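Local coordinates for protein putative agmatinase (Clostridium difficile, PDB 3LHL) that probably hydrolyses agmatine to putrescine and urea as a manganese-dependent member of the arginase family, at residues W145-N151 and E172-Y176; I77-Y82 and P103-V108. All coordinates share one frame; numbering follows the deposited sequence.

Contact 1 of 2, residues W145-N151 and E172-Y176; sequences WDIVGDN and EKHTY
The carboxylate oxygen OD1 of D150 accepts two hydrogen bonds from ring nitrogens, one from each side of the contact. H174 ND1 donates to D150 OD1 over 2.6 Å, on the syn side and almost exactly in the imidazole plane, while W145 NE1 reaches D150 OD1 at 2.7 Å on the anti side. Both donors are tilted out of the carboxylate plane, to opposite faces, which would tend to fix the rotation of the group. An aspartate suits this place because its short side chain, starting just beyond the helix end, can offer one oxygen to both rings.

The other imidazole nitrogen is also used: H174 NE2 donates to E172 OE1 at 3.1 Å, from above that carboxylate. With an acidic group at each nitrogen, a protonated imidazolium would probably be favoured. With chi1 at 177°, the W145 indole extends away from its backbone N and toward the loop, and its six-membered ring turns an edge to one face of H174 in a T-shaped pair with planes at 67°. E172 O lies over the centre of the opposite face.

G149 is the first residue past the helix; at its positive phi and extended psi a CB would press against the preceding carbonyl O, which is why glycine suits the turn. One water bridges G149 O and H174 O; a second, accepting from N151 N at 2.7 Å, donates to K173 O.

This is a surface contact at one margin of the α/β fold. It joins the C-terminal end of helix 140-148 to the loop between helix 163-170 and the edge strand 176-179; F168 packs against both rings, and T175 hydrogen-bonds Q155 on the neighbouring strand 153-158.

Contact 2 of 2, residues I77-Y82 and P103-V108; sequences IYQETY and PAFKAV
Y78 carries CG opposite its backbone N (chi1 -178°), a setting that lays the phenol across to helix 101-111, and T81 at chi1 -50° turns its methyl to that helix while its hydroxyl folds back on its own. The Y78 ring reaches the backbone with one flank: CD1 lies 3.3 Å from P103 O, near the ring plane, and CE1 is 3.4 Å from A107 N, with K106 CB also alongside. A tyrosine fits here because its hydrocarbon flank can cover the helix while OH extends beyond to hydrogen-bond E110, farther along helix 101-111.

T81 OG1 donates to I77 O at 2.9 Å, from above the carbonyl plane. I77 O accepts from T81 N as well as from OG1; the buried hydroxyl is thus satisfied within its own helix, and the methyl is presented to helix 101-111. T81 CG2 meets A107 CB at 3.5 Å, a tight carbon pair, and approaches A104 O as well.

Segments 77-82 and 103-108, on helices 70-86 and 101-111, run in broadly the same direction, their axes crossing at -37° with 7.9 Å between them. Strand 90-95 lies between the helices in sequence, and both pack on the parallel sheet of the arginase-type α/β fold: I77 and A104 rest on M93, T81 and V108 on P91. Such a short separation depends on small residues, and A104 and A107 supply them; A107 CB also sits 3.5 Å from Y82 N.

At the other end of the segments, I77 CG2 packs on P103 CG at 3.7 Å. The branched side chain of I77 crosses the compact pyrrolidine ring of P103 obliquely, with CB and CG2 both against P103 CG in an apolar contact, and P103 CB also lies against Y78 CB.

How the contacts relate
Contact 2 is the buried one, uniting two neighbouring helices over the parallel sheet; contact 1 lies at the surface, where a helix end meets a loop leading to an edge strand. Their chemistry follows their places. No hydrogen bond crosses between 77-82 and 103-108, which rely on close-fitting apolar groups, whereas 145-151 and 172-176 are joined by a carboxylate oxygen accepting from two rings, an edge-to-face pair and bridging waters. Though their centres are about 20 Å apart, the two meet through helix 140-148: V148 CG1 packs on F105 CZ at 3.5 Å, and I147 CD1 on K106 CE. Helix 101-111 thus faces helix 70-86 on one flank and helix 140-148 on another.

Contact 1 of 2, residues W145-N151 and E172-Y176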
ATOM      1  N   TRP A 145       5.655   0.596 -13.740  1.00 19.82           N
ATOM      2  CA  TRP A 145       5.656   1.525 -14.859  1.00 20.16           C
ATOM      3  C   TRP A 145       5.882   0.755 -16.166  1.00 20.57           C
ATOM      4  O   TRP A 145       5.349   1.126 -17.212  1.00 20.32           O
ATOM      5  CB  TRP A 145       6.750   2.577 -14.695  1.00 21.23           C
ATOM      6  CG  TRP A 145       6.832   3.503 -15.868  1.00 21.38           C
ATOM      7  CD1 TRP A 145       6.015   4.567 -16.135  1.00 21.99           C
ATOM      8  CD2 TRP A 145       7.745   3.409 -16.969  1.00 20.20           C
ATOM      9  NE1 TRP A 145       6.364   5.141 -17.340  1.00 21.04           N
ATOM     10  CE2 TRP A 145       7.422   4.451 -17.871  1.00 20.89           C
ATOM     11  CE3 TRP A 145       8.805   2.544 -17.282  1.00 19.90           C
ATOM     12  CZ2 TRP A 145       8.123   4.651 -19.068  1.00 21.03           C
ATOM     13  CZ3 TRP A 145       9.503   2.742 -18.471  1.00 19.97           C
ATOM     14  CH2 TRP A 145       9.157   3.789 -19.351  1.00 21.16           C
ATOM     15  N   ASP A 146       6.678  -0.311 -16.104  1.00 18.88           N
ATOM     16  CA  ASP A 146       6.930  -1.121 -17.289  1.00 19.41           C
ATOM     17  C   ASP A 146       5.621  -1.737 -17.773  1.00 20.12           C
ATOM     18  O   ASP A 146       5.501  -2.122 -18.934  1.00 20.34           O
ATOM     19  CB  ASP A 146       7.928  -2.250 -16.998  1.00 18.11           C
ATOM     20  CG  ASP A 146       9.356  -1.764 -16.916  1.00 19.61           C
ATOM     21  OD1 ASP A 146       9.683  -0.751 -17.567  1.00 20.71           O
ATOM     22  OD2 ASP A 146      10.162  -2.405 -16.213  1.00 22.24           O
ATOM     23  N   ILE A 147       4.643  -1.828 -16.880  1.00 18.78           N
ATOM     24  CA  ILE A 147       3.358  -2.408 -17.242  1.00 20.95           C
ATOM     25  C   ILE A 147       2.326  -1.391 -17.734  1.00 21.56           C
ATOM     26  O   ILE A 147       1.638  -1.640 -18.720  1.00 24.30           O
ATOM     27  CB  ILE A 147       2.746  -3.189 -16.056  1.00 19.12           C
ATOM     28  CG1 ILE A 147       3.677  -4.332 -15.648  1.00 19.39           C
ATOM     29  CG2 ILE A 147       1.381  -3.737 -16.437  1.00 17.78           C
ATOM     30  CD1 ILE A 147       3.208  -5.092 -14.420  1.00 20.05           C
ATOM     31  N   VAL A 148       2.224  -0.247 -17.060  1.00 21.61           N
ATOM     32  CA  VAL A 148       1.234   0.765 -17.429  1.00 19.61           C
ATOM     33  C   VAL A 148       1.740   1.943 -18.246  1.00 20.38           C
ATOM     34  O   VAL A 148       0.962   2.587 -18.952  1.00 20.75           O
ATOM     35  CB  VAL A 148       0.531   1.334 -16.173  1.00 20.02           C
ATOM     36  CG1 VAL A 148      -0.154   0.206 -15.404  1.00 18.60           C
ATOM     37  CG2 VAL A 148       1.545   2.059 -15.288  1.00 15.15           C
ATOM     38  N   GLY A 149       3.029   2.247 -18.145  1.00 20.36           N
ATOM     39  CA  GLY A 149       3.564   3.365 -18.902  1.00 19.56           C
ATOM     40  C   GLY A 149       3.244   4.709 -18.272  1.00 20.89           C
ATOM     41  O   GLY A 149       2.766   4.774 -17.134  1.00 20.58           O
ATOM     42  N   ASP A 150       3.488   5.782 -19.020  1.00 20.94           N
ATOM     43  CA  ASP A 150       3.266   7.141 -18.533  1.00 20.22           C
ATOM     44  C   ASP A 150       1.815   7.539 -18.274  1.00 20.66           C
ATOM     45  O   ASP A 150       0.875   6.923 -18.782  1.00 20.93           O
ATOM     46  CB  ASP A 150       3.870   8.157 -19.506  1.00 21.35           C
ATOM     47  CG  ASP A 150       5.331   7.873 -19.829  1.00 24.35           C
ATOM     48  OD1 ASP A 150       6.059   7.339 -18.964  1.00 22.38           O
ATOM     49  OD2 ASP A 150       5.752   8.206 -20.955  1.00 25.84           O
ATOM     50  N   ASN A 151       1.657   8.589 -17.472  1.00 19.87           N
ATOM     51  CA  ASN A 151       0.353   9.149 -17.138  1.00 19.69           C
ATOM     52  C   ASN A 151      -0.598   8.197 -16.433  1.00 19.31           C
ATOM     53  O   ASN A 151      -1.810   8.305 -16.585  1.00 20.89           O
ATOM     54  CB  ASN A 151      -0.298   9.687 -18.416  1.00 21.28           C
ATOM     55  CG  ASN A 151       0.582  10.704 -19.126  1.00 23.52           C
ATOM     56  OD1 ASN A 151       0.770  10.642 -20.338  1.00 24.11           O
ATOM     57  ND2 ASN A 151       1.130  11.644 -18.366  1.00 22.58           N
ATOM     58  N   GLU A 172      11.552  13.605 -17.210  1.00 31.92           N
ATOM     59  CA  GLU A 172      11.064  12.706 -18.247  1.00 31.04           C
ATOM     60  C   GLU A 172       9.554  12.477 -18.145  1.00 29.49           C
ATOM     61  O   GLU A 172       8.953  11.870 -19.027  1.00 29.93           O
ATOM     62  CB  GLU A 172      11.813  11.377 -18.176  1.00 33.29           C
ATOM     63  CG  GLU A 172      13.311  11.518 -18.393  1.00 38.70           C
ATOM     64  CD  GLU A 172      14.031  10.180 -18.416  1.00 42.02           C
ATOM     65  OE1 GLU A 172      13.655   9.314 -19.238  1.00 45.08           O
ATOM     66  OE2 GLU A 172      14.976   9.995 -17.614  1.00 42.49           O
ATOM     67  N   LYS A 173       8.954  12.951 -17.057  1.00 27.39           N
ATOM     68  CA  LYS A 173       7.511  12.844 -16.843  1.00 27.04           C
ATOM     69  C   LYS A 173       6.902  11.451 -17.020  1.00 24.36           C
ATOM     70  O   LYS A 173       5.796  11.316 -17.535  1.00 22.94           O
ATOM     71  CB  LYS A 173       6.784  13.820 -17.777  1.00 29.41           C
ATOM     72  CG  LYS A 173       7.358  15.225 -17.775  1.00 32.51           C
ATOM     73  CD  LYS A 173       6.500  16.179 -18.591  1.00 35.36           C
ATOM     74  CE  LYS A 173       7.072  17.595 -18.582  1.00 37.77           C
ATOM     75  NZ  LYS A 173       6.180  18.561 -19.292  1.00 39.36           N
ATOM     76  N   HIS A 174       7.605  10.415 -16.584  1.00 23.04           N
ATOM     77  CA  HIS A 174       7.080   9.066 -16.717  1.00 21.63           C
ATOM     78  C   HIS A 174       6.037   8.764 -15.638  1.00 21.28           C
ATOM     79  O   HIS A 174       5.268   7.810 -15.752  1.00 20.19           O
ATOM     80  CB  HIS A 174       8.225   8.056 -16.676  1.00 22.81           C
ATOM     81  CG  HIS A 174       9.102   8.101 -17.892  1.00 23.62           C
ATOM     82  ND1 HIS A 174       8.628   7.848 -19.162  1.00 22.94           N
ATOM     83  CD2 HIS A 174      10.419   8.380 -18.031  1.00 22.18           C
ATOM     84  CE1 HIS A 174       9.615   7.968 -20.030  1.00 21.07           C
ATOM     85  NE2 HIS A 174      10.713   8.290 -19.370  1.00 21.09           N
ATOM     86  N   THR A 175       6.010   9.590 -14.595  1.00 19.51           N
ATOM     87  CA  THR A 175       5.038   9.434 -13.514  1.00 18.81           C
ATOM     88  C   THR A 175       4.766  10.812 -12.947  1.00 19.41           C
ATOM     89  O   THR A 175       5.531  11.745 -13.179  1.00 20.05           O
ATOM     90  CB  THR A 175       5.572   8.577 -12.332  1.00 18.24           C
ATOM     91  OG1 THR A 175       6.477   9.364 -11.548  1.00 16.38           O
ATOM     92  CG2 THR A 175       6.301   7.331 -12.835  1.00 18.28           C
ATOM     93  N   TYR A 176       3.666  10.946 -12.220  1.00 19.89           N
ATOM     94  CA  TYR A 176       3.361  12.211 -11.575  1.00 20.98           C
ATOM     95  C   TYR A 176       3.925  12.040 -10.172  1.00 21.02           C
ATOM     96  O   TYR A 176       3.692  11.015  -9.529  1.00 19.63           O
ATOM     97  CB  TYR A 176       1.858  12.454 -11.473  1.00 22.40           C
ATOM     98  CG  TYR A 176       1.551  13.581 -10.519  1.00 23.97           C
ATOM     99  CD1 TYR A 176       1.655  14.910 -10.926  1.00 24.18           C
ATOM    100  CD2 TYR A 176       1.239  13.319  -9.182  1.00 23.61           C
ATOM    101  CE1 TYR A 176       1.458  15.956 -10.028  1.00 24.45           C
ATOM    102  CE2 TYR A 176       1.040  14.356  -8.275  1.00 25.30           C
ATOM    103  CZ  TYR A 176       1.152  15.672  -8.706  1.00 25.59           C
ATOM    104  OH  TYR A 176       0.954  16.701  -7.818  1.00 25.39           O
TER
HETATM  105  O   HOH W   1       2.819   6.717 -15.049  1.00 11.00           O
HETATM  106  O   HOH W   2       3.310  10.381 -16.328  1.00 17.10           O

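Contact 2 of 2, residues I77-Y82 and P103-V108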
ATOM      1  N   ILE A  77       1.512 -14.908  -4.302  1.00 18.69           N
ATOM      2  CA  ILE A  77       0.750 -13.702  -3.997  1.00 17.61           C
ATOM      3  C   ILE A  77      -0.182 -13.446  -5.173  1.00 17.40           C
ATOM      4  O   ILE A  77      -1.359 -13.138  -4.996  1.00 16.43           O
ATOM      5  CB  ILE A  77       1.665 -12.473  -3.816  1.00 16.73           C
ATOM      6  CG1 ILE A  77       2.539 -12.646  -2.571  1.00 14.93           C
ATOM      7  CG2 ILE A  77       0.818 -11.213  -3.705  1.00 16.06           C
ATOM      8  CD1 ILE A  77       3.654 -11.612  -2.453  1.00 13.98           C
ATOM      9  N   TYR A  78       0.361 -13.588  -6.377  1.00 18.02           N
ATOM     10  CA  TYR A  78      -0.410 -13.387  -7.595  1.00 18.81           C
ATOM     11  C   TYR A  78      -1.653 -14.266  -7.581  1.00 17.72           C
ATOM     12  O   TYR A  78      -2.759 -13.801  -7.848  1.00 16.62           O
ATOM     13  CB  TYR A  78       0.426 -13.743  -8.824  1.00 21.20           C
ATOM     14  CG  TYR A  78      -0.310 -13.508 -10.118  1.00 24.54           C
ATOM     15  CD1 TYR A  78      -0.425 -12.226 -10.650  1.00 25.87           C
ATOM     16  CD2 TYR A  78      -0.919 -14.563 -10.800  1.00 25.51           C
ATOM     17  CE1 TYR A  78      -1.127 -11.999 -11.831  1.00 27.69           C
ATOM     18  CE2 TYR A  78      -1.626 -14.345 -11.977  1.00 27.56           C
ATOM     19  CZ  TYR A  78      -1.725 -13.062 -12.485  1.00 28.72           C
ATOM     20  OH  TYR A  78      -2.428 -12.832 -13.644  1.00 33.34           O
ATOM     21  N   GLN A  79      -1.457 -15.543  -7.274  1.00 18.38           N
ATOM     22  CA  GLN A  79      -2.558 -16.496  -7.231  1.00 20.02           C
ATOM     23  C   GLN A  79      -3.679 -16.075  -6.291  1.00 19.73           C
ATOM     24  O   GLN A  79      -4.842 -16.050  -6.688  1.00 17.44           O
ATOM     25  CB  GLN A  79      -2.051 -17.876  -6.816  1.00 21.48           C
ATOM     26  CG  GLN A  79      -1.230 -18.579  -7.873  1.00 25.39           C
ATOM     27  CD  GLN A  79      -1.988 -18.733  -9.175  1.00 27.31           C
ATOM     28  OE1 GLN A  79      -1.754 -17.999 -10.135  1.00 26.29           O
ATOM     29  NE2 GLN A  79      -2.917 -19.684  -9.209  1.00 29.57           N
ATOM     30  N   GLU A  80      -3.328 -15.749  -5.049  1.00 20.12           N
ATOM     31  CA  GLU A  80      -4.322 -15.347  -4.058  1.00 21.33           C
ATOM     32  C   GLU A  80      -5.093 -14.119  -4.529  1.00 19.43           C
ATOM     33  O   GLU A  80      -6.319 -14.087  -4.467  1.00 19.76           O
ATOM     34  CB  GLU A  80      -3.649 -15.055  -2.710  1.00 23.85           C
ATOM     35  CG  GLU A  80      -4.617 -14.712  -1.577  1.00 29.33           C
ATOM     36  CD  GLU A  80      -5.652 -15.805  -1.327  1.00 35.41           C
ATOM     37  OE1 GLU A  80      -5.250 -16.965  -1.090  1.00 36.22           O
ATOM     38  OE2 GLU A  80      -6.870 -15.507  -1.363  1.00 38.14           O
ATOM     39  N   THR A  81      -4.366 -13.116  -5.010  1.00 19.10           N
ATOM     40  CA  THR A  81      -4.982 -11.881  -5.484  1.00 17.25           C
ATOM     41  C   THR A  81      -5.919 -12.164  -6.652  1.00 16.21           C
ATOM     42  O   THR A  81      -7.055 -11.699  -6.661  1.00 15.06           O
ATOM     43  CB  THR A  81      -3.911 -10.857  -5.945  1.00 15.68           C
ATOM     44  OG1 THR A  81      -2.915 -10.713  -4.930  1.00 14.67           O
ATOM     45  CG2 THR A  81      -4.540  -9.495  -6.202  1.00 13.61           C
ATOM     46  N   TYR A  82      -5.441 -12.937  -7.627  1.00 17.54           N
ATOM     47  CA  TYR A  82      -6.236 -13.263  -8.809  1.00 19.29           C
ATOM     48  C   TYR A  82      -7.595 -13.865  -8.462  1.00 21.19           C
ATOM     49  O   TYR A  82      -8.623 -13.453  -9.002  1.00 21.83           O
ATOM     50  CB  TYR A  82      -5.485 -14.232  -9.733  1.00 19.75           C
ATOM     51  CG  TYR A  82      -6.355 -14.702 -10.875  1.00 22.43           C
ATOM     52  CD1 TYR A  82      -6.789 -13.807 -11.858  1.00 24.34           C
ATOM     53  CD2 TYR A  82      -6.840 -16.008 -10.918  1.00 23.30           C
ATOM     54  CE1 TYR A  82      -7.691 -14.198 -12.842  1.00 25.56           C
ATOM     55  CE2 TYR A  82      -7.745 -16.412 -11.901  1.00 24.29           C
ATOM     56  CZ  TYR A  82      -8.167 -15.500 -12.856  1.00 25.61           C
ATOM     57  OH  TYR A  82      -9.086 -15.876 -13.810  1.00 28.35           O
ATOM     58  N   PRO A 103       3.107  -8.445  -7.827  1.00 16.49           N
ATOM     59  CA  PRO A 103       2.201  -9.515  -8.260  1.00 16.52           C
ATOM     60  C   PRO A 103       0.735  -9.188  -7.993  1.00 17.23           C
ATOM     61  O   PRO A 103      -0.140  -9.547  -8.779  1.00 16.44           O
ATOM     62  CB  PRO A 103       2.685 -10.729  -7.466  1.00 17.13           C
ATOM     63  CG  PRO A 103       3.298 -10.126  -6.239  1.00 15.50           C
ATOM     64  CD  PRO A 103       4.046  -8.939  -6.804  1.00 16.90           C
ATOM     65  N   ALA A 104       0.476  -8.498  -6.886  1.00 17.21           N
ATOM     66  CA  ALA A 104      -0.883  -8.125  -6.521  1.00 17.48           C
ATOM     67  C   ALA A 104      -1.441  -7.195  -7.583  1.00 18.45           C
ATOM     68  O   ALA A 104      -2.563  -7.378  -8.068  1.00 17.98           O
ATOM     69  CB  ALA A 104      -0.891  -7.434  -5.165  1.00 16.69           C
ATOM     70  N   PHE A 105      -0.646  -6.192  -7.941  1.00 19.52           N
ATOM     71  CA  PHE A 105      -1.050  -5.232  -8.949  1.00 18.43           C
ATOM     72  C   PHE A 105      -1.318  -5.955 -10.257  1.00 18.98           C
ATOM     73  O   PHE A 105      -2.315  -5.689 -10.926  1.00 18.62           O
ATOM     74  CB  PHE A 105       0.036  -4.183  -9.183  1.00 18.55           C
ATOM     75  CG  PHE A 105      -0.259  -3.287 -10.345  1.00 19.44           C
ATOM     76  CD1 PHE A 105      -1.278  -2.339 -10.264  1.00 18.55           C
ATOM     77  CD2 PHE A 105       0.413  -3.454 -11.554  1.00 15.51           C
ATOM     78  CE1 PHE A 105      -1.629  -1.577 -11.377  1.00 20.66           C
ATOM     79  CE2 PHE A 105       0.074  -2.702 -12.670  1.00 17.04           C
ATOM     80  CZ  PHE A 105      -0.951  -1.760 -12.585  1.00 18.96           C
ATOM     81  N   LYS A 106      -0.427  -6.872 -10.621  1.00 18.32           N
ATOM     82  CA  LYS A 106      -0.602  -7.608 -11.864  1.00 20.35           C
ATOM     83  C   LYS A 106      -1.946  -8.323 -11.911  1.00 20.09           C
ATOM     84  O   LYS A 106      -2.660  -8.244 -12.909  1.00 20.84           O
ATOM     85  CB  LYS A 106       0.537  -8.613 -12.065  1.00 20.09           C
ATOM     86  CG  LYS A 106       1.836  -7.963 -12.533  1.00 23.75           C
ATOM     87  CD  LYS A 106       2.954  -8.978 -12.706  1.00 25.21           C
ATOM     88  CE  LYS A 106       4.232  -8.303 -13.172  1.00 25.61           C
ATOM     89  NZ  LYS A 106       5.343  -9.274 -13.373  1.00 25.63           N
ATOM     90  N   ALA A 107      -2.290  -9.011 -10.826  1.00 19.16           N
ATOM     91  CA  ALA A 107      -3.551  -9.735 -10.762  1.00 20.00           C
ATOM     92  C   ALA A 107      -4.724  -8.775 -10.972  1.00 19.29           C
ATOM     93  O   ALA A 107      -5.718  -9.129 -11.601  1.00 18.22           O
ATOM     94  CB  ALA A 107      -3.681 -10.451  -9.414  1.00 18.97           C
ATOM     95  N   VAL A 108      -4.603  -7.561 -10.445  1.00 18.28           N
ATOM     96  CA  VAL A 108      -5.659  -6.568 -10.590  1.00 17.88           C
ATOM     97  C   VAL A 108      -5.656  -6.008 -12.012  1.00 19.56           C
ATOM     98  O   VAL A 108      -6.710  -5.870 -12.639  1.00 19.93           O
ATOM     99  CB  VAL A 108      -5.478  -5.399  -9.589  1.00 19.05           C
ATOM    100  CG1 VAL A 108      -6.582  -4.370  -9.788  1.00 14.98           C
ATOM    101  CG2 VAL A 108      -5.498  -5.924  -8.154  1.00 16.71           C
TER